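SsDNA-binding protein essential for mitochondrial genome maintenance (PDB 6CQK) binds single-stranded DNA preferentially and cooperatively, takes part in mitochondrial DNA replication and stimulates the PIF1 helicase. Local coordinates at residues A[4-9]-A[43-48]; A[30-35]-A[68-73]. All coordinates share one frame; numbering follows the deposited sequence.

Contact 1: residues A[4-9]-A[43-48]; sequences SKMSIV and NWYNIT
Strand 4-9 passes strand 43-48 face to face across the interior of the OB-fold barrel of the single-strand binding protein family, the two short axes 10.0 Å apart at their closest with N-to-C directions 122° from each other, so the strands meet through side chains and share no hydrogen bond. Ile8 and Tyr45 stand nearest each other, their CA atoms 8.8 Å apart. Both side chains leave their backbones heading into the gap between the strands. Ile8 CG1 lies opposite the carbonyl carbon (chi1 -65°), which carries the CD1 methyl inward to the root of the Tyr45 ring: Ile8 CD1 comes within 4.1 Å of Tyr45 CD2, and it lies equally near CG. The same methyl meets the end of Ile47, whose CD1 is 4.3 Å from Ile8 CD1; Ile47 leaves its strand across the line of contact, but its CD1 end comes nearer to the methyl than that first bond suggests. Met6 SD lies 4.7 Å from the Tyr45 ring centroid, 23° off the ring normal, a distant Met-aromatic contact. A long, polarisable thioether suits this place, where sulfur has an aromatic ring to lie over. Tyrosine serves two ends at once: its ring fills the apolar interior, while OH reaches the subunit interface and hydrogen-bonds Ser4 OG of the second subunit. In the same interface, strand 4-9 pairs antiparallel with a strand of that subunit, so the sheet continues from one protomer into the next. Within the chain, Met6, Tyr45 and Ile47 all pack on Leu92 of strand 89-99, and Ile8 touches Ile32 of strand 26-34. Strand 4-9 bonds along its backbone to strand 67-77, and strand 43-48 to strand 26-34, so these neighbouring strands flank the contact.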
# COMPACT_ATOMS: atom_id res chain seq x y z
N SER A 4 1.00 1.93 10.95
CA SER A 4 -0.03 0.94 10.61
C SER A 4 -1.07 1.59 9.78
O SER A 4 -1.91 2.24 10.31
CB SER A 4 -0.62 0.25 11.87
OG SER A 4 -1.21 1.20 12.72
N LYS A 5 -0.99 1.41 8.47
CA LYS A 5 -1.94 2.04 7.56
C LYS A 5 -2.73 0.98 6.87
O LYS A 5 -2.26 -0.10 6.65
CB LYS A 5 -1.31 2.98 6.52
CG LYS A 5 -0.28 2.35 5.64
CD LYS A 5 0.35 3.31 4.65
CE LYS A 5 -0.49 3.32 3.37
NZ LYS A 5 -0.24 4.48 2.47
N MET A 6 -3.97 1.33 6.52
CA MET A 6 -4.91 0.48 5.76
C MET A 6 -5.26 1.09 4.42
O MET A 6 -5.41 2.31 4.30
CB MET A 6 -6.20 0.37 6.51
CG MET A 6 -7.17 -0.59 5.86
SD MET A 6 -7.92 -1.78 7.00
CE MET A 6 -6.66 -2.43 8.04
N SER A 7 -5.33 0.27 3.40
CA SER A 7 -5.82 0.72 2.10
C SER A 7 -7.05 -0.10 1.83
O SER A 7 -7.02 -1.30 2.01
CB SER A 7 -4.77 0.50 1.00
OG SER A 7 -3.49 0.92 1.45
N ILE A 8 -8.14 0.57 1.43
CA ILE A 8 -9.40 -0.07 1.17
C ILE A 8 -9.91 0.32 -0.19
O ILE A 8 -9.86 1.48 -0.58
CB ILE A 8 -10.39 0.40 2.18
CG1 ILE A 8 -9.98 -0.06 3.57
CG2 ILE A 8 -11.79 -0.14 1.87
CD1 ILE A 8 -10.47 0.88 4.63
N VAL A 9 -10.40 -0.64 -0.93
CA VAL A 9 -11.29 -0.36 -2.03
C VAL A 9 -12.65 -0.90 -1.72
O VAL A 9 -12.82 -2.11 -1.41
CB VAL A 9 -10.81 -0.98 -3.34
CG1 VAL A 9 -11.86 -0.79 -4.43
CG2 VAL A 9 -9.57 -0.27 -3.79
N ASN A 43 -17.03 -6.41 4.65
CA ASN A 43 -16.32 -5.75 5.70
C ASN A 43 -16.76 -4.29 5.73
O ASN A 43 -16.57 -3.58 4.75
CB ASN A 43 -14.83 -5.88 5.43
CG ASN A 43 -14.40 -7.32 5.33
OD1 ASN A 43 -14.46 -8.04 6.31
ND2 ASN A 43 -13.96 -7.74 4.17
N TRP A 44 -17.28 -3.87 6.88
CA TRP A 44 -17.64 -2.47 7.09
C TRP A 44 -16.53 -1.78 7.87
O TRP A 44 -16.06 -2.32 8.89
CB TRP A 44 -18.93 -2.41 7.89
CG TRP A 44 -20.06 -2.87 7.06
CD1 TRP A 44 -20.51 -4.15 6.88
CD2 TRP A 44 -20.85 -2.04 6.22
NE1 TRP A 44 -21.57 -4.15 5.99
CE2 TRP A 44 -21.81 -2.86 5.59
CE3 TRP A 44 -20.86 -0.65 5.97
CZ2 TRP A 44 -22.72 -2.35 4.70
CZ3 TRP A 44 -21.82 -0.13 5.12
CH2 TRP A 44 -22.73 -0.97 4.49
N TYR A 45 -16.06 -0.65 7.38
CA TYR A 45 -14.92 0.04 8.02
C TYR A 45 -15.33 1.45 8.21
O TYR A 45 -15.86 2.06 7.26
CB TYR A 45 -13.68 0.01 7.12
CG TYR A 45 -13.07 -1.35 6.94
CD1 TYR A 45 -12.44 -1.98 8.00
CD2 TYR A 45 -13.10 -2.02 5.69
CE1 TYR A 45 -11.87 -3.28 7.83
CE2 TYR A 45 -12.56 -3.31 5.53
CZ TYR A 45 -11.95 -3.94 6.60
OH TYR A 45 -11.34 -5.16 6.51
N ASN A 46 -15.19 1.95 9.44
CA ASN A 46 -15.59 3.31 9.75
C ASN A 46 -14.39 4.21 9.68
O ASN A 46 -13.35 3.93 10.31
CB ASN A 46 -16.16 3.37 11.12
CG ASN A 46 -17.35 2.44 11.26
OD1 ASN A 46 -18.36 2.58 10.54
ND2 ASN A 46 -17.26 1.48 12.17
N ILE A 47 -14.54 5.21 8.84
CA ILE A 47 -13.49 6.12 8.49
C ILE A 47 -13.74 7.44 9.20
O ILE A 47 -14.89 7.87 9.30
CB ILE A 47 -13.54 6.45 6.98
CG1 ILE A 47 -13.51 5.18 6.15
CG2 ILE A 47 -12.40 7.38 6.59
CD1 ILE A 47 -12.39 4.22 6.50
N THR A 48 -12.65 8.06 9.68
CA THR A 48 -12.73 9.32 10.36
C THR A 48 -11.94 10.22 9.48
O THR A 48 -10.90 9.85 9.01
CB THR A 48 -12.07 9.21 11.75
OG1 THR A 48 -12.76 8.22 12.55
CG2 THR A 48 -12.12 10.51 12.48

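Contact 2: residues A[30-35]-A[68-73]; sequences YSIASQ and VYVEAD
Ile32 and Val70 meet inside the OB fold of the single-strand binding protein family, where strands 30-34 and 68-73 face each other across the interior of the barrel, axes 9.8 Å apart at their closest and directions 116° from one another. The apolar contacts centre on the CD1 methyl of Ile32, which the extended end of that side chain (chi2 174°) pushes across to two valines. Ile32 CD1 lies 3.5 Å from Val70 CG2 and 4.1 Å from Val68 CG2. Compact, beta-branched valines suit the receiving strand: each offers a methyl close to its backbone, which the longer isoleucine reaches from the other strand. Two tyrosine hydroxyls supply the polar part, one between the strands and one on the far side of strand 68-73. Tyr30 aims its ring inward, edge-to-face with Phe16, and its buried hydroxyl is satisfied by Gln94 OE1, so a tyrosine can end in the core without an unpaired oxygen. Tyr69 points away from strand 30-34 and donates OH to Glu71 OE2 at 3.0 Å, reaching the carboxylate from 45° above its plane. Between the two strands, the Tyr30 OH oxygen also rests against a methyl, 3.4 Å from Val70 CG2.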
# COMPACT_ATOMS: atom_id res chain seq x y z
N TYR A 30 -17.90 8.28 8.10
CA TYR A 30 -18.62 7.51 7.12
C TYR A 30 -18.07 6.10 7.13
O TYR A 30 -16.98 5.84 7.68
CB TYR A 30 -18.55 8.13 5.72
CG TYR A 30 -17.20 8.01 5.01
CD1 TYR A 30 -16.18 8.93 5.21
CD2 TYR A 30 -16.96 6.98 4.13
CE1 TYR A 30 -14.97 8.82 4.56
CE2 TYR A 30 -15.73 6.88 3.49
CZ TYR A 30 -14.73 7.80 3.72
OH TYR A 30 -13.48 7.63 3.12
N SER A 31 -18.83 5.19 6.56
CA SER A 31 -18.43 3.80 6.49
C SER A 31 -18.30 3.33 5.02
O SER A 31 -18.99 3.86 4.15
CB SER A 31 -19.40 2.92 7.26
OG SER A 31 -20.72 3.20 6.81
N ILE A 32 -17.33 2.43 4.78
CA ILE A 32 -17.08 1.83 3.50
C ILE A 32 -17.47 0.36 3.64
O ILE A 32 -16.98 -0.32 4.53
CB ILE A 32 -15.55 1.93 3.13
CG1 ILE A 32 -15.13 3.38 3.00
CG2 ILE A 32 -15.24 1.21 1.80
CD1 ILE A 32 -13.66 3.57 2.77
N ALA A 33 -18.31 -0.11 2.73
CA ALA A 33 -18.56 -1.51 2.62
C ALA A 33 -17.61 -2.06 1.59
O ALA A 33 -17.63 -1.60 0.45
CB ALA A 33 -19.98 -1.75 2.19
N SER A 34 -16.77 -3.02 1.97
CA SER A 34 -15.79 -3.61 1.07
C SER A 34 -16.07 -5.07 1.11
O SER A 34 -16.02 -5.70 2.16
CB SER A 34 -14.37 -3.36 1.54
OG SER A 34 -13.41 -4.20 0.94
N GLN A 35 -16.46 -5.62 -0.02
CA GLN A 35 -16.77 -7.02 -0.09
C GLN A 35 -16.07 -7.59 -1.25
O GLN A 35 -16.58 -7.57 -2.34
CB GLN A 35 -18.24 -7.24 -0.30
CG GLN A 35 -18.54 -8.70 -0.28
CD GLN A 35 -19.96 -9.00 -0.54
OE1 GLN A 35 -20.66 -8.19 -1.06
NE2 GLN A 35 -20.38 -10.16 -0.16
N VAL A 68 -14.55 3.90 -4.02
CA VAL A 68 -13.41 4.71 -3.60
C VAL A 68 -12.18 3.86 -3.31
O VAL A 68 -12.29 2.65 -3.04
CB VAL A 68 -13.71 5.50 -2.34
CG1 VAL A 68 -14.78 6.47 -2.66
CG2 VAL A 68 -14.13 4.63 -1.18
N TYR A 69 -11.00 4.48 -3.34
CA TYR A 69 -9.76 3.85 -2.82
C TYR A 69 -9.29 4.78 -1.72
O TYR A 69 -8.97 5.92 -2.01
CB TYR A 69 -8.71 3.69 -3.91
CG TYR A 69 -7.32 3.43 -3.43
CD1 TYR A 69 -6.45 4.46 -3.15
CD2 TYR A 69 -6.86 2.15 -3.29
CE1 TYR A 69 -5.17 4.22 -2.73
CE2 TYR A 69 -5.58 1.90 -2.84
CZ TYR A 69 -4.74 2.94 -2.57
OH TYR A 69 -3.45 2.64 -2.15
N VAL A 70 -9.34 4.32 -0.47
CA VAL A 70 -9.02 5.14 0.68
C VAL A 70 -7.78 4.58 1.33
O VAL A 70 -7.57 3.36 1.38
CB VAL A 70 -10.12 5.07 1.71
CG1 VAL A 70 -9.68 5.69 3.03
CG2 VAL A 70 -11.39 5.71 1.17
N GLU A 71 -6.91 5.48 1.77
CA GLU A 71 -5.78 5.11 2.61
C GLU A 71 -5.98 5.79 3.95
O GLU A 71 -6.35 6.93 3.98
CB GLU A 71 -4.48 5.60 2.05
CG GLU A 71 -4.10 4.94 0.78
CD GLU A 71 -2.89 5.55 0.14
OE1 GLU A 71 -2.71 6.81 0.10
OE2 GLU A 71 -2.13 4.69 -0.32
N ALA A 72 -5.78 5.07 5.03
CA ALA A 72 -6.10 5.60 6.33
C ALA A 72 -5.09 5.10 7.37
O ALA A 72 -4.68 3.94 7.35
CB ALA A 72 -7.55 5.16 6.73
N ASP A 73 -4.76 5.97 8.32
CA ASP A 73 -3.96 5.54 9.46
C ASP A 73 -4.80 4.75 10.41
O ASP A 73 -5.92 5.16 10.73
CB ASP A 73 -3.28 6.74 10.15
CG ASP A 73 -2.06 7.18 9.38
OD1 ASP A 73 -1.30 6.30 8.90
OD2 ASP A 73 -1.88 8.38 9.13

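How the contacts relate
Contacts 1 and 2 lie with centres about 4 Å apart and form two crossings of one interior. Their segments alternate along the chain, 4-9, 30-35, 43-48, then 68-73, so neither loop closes before the other opens. Strand 26-34 is the sheet neighbour of both 3-20 and 43-49, while 67-77 pairs with 3-20 at the seam that joins first and last strands. Adjacent strands are stitched by backbone pairs such as Ile47 N to Tyr30 O and Asn43 N to Ser34 O, probable hydrogen bonds. Thus the two contacts fill a shared OB-fold core from different strands, and both border the second subunit.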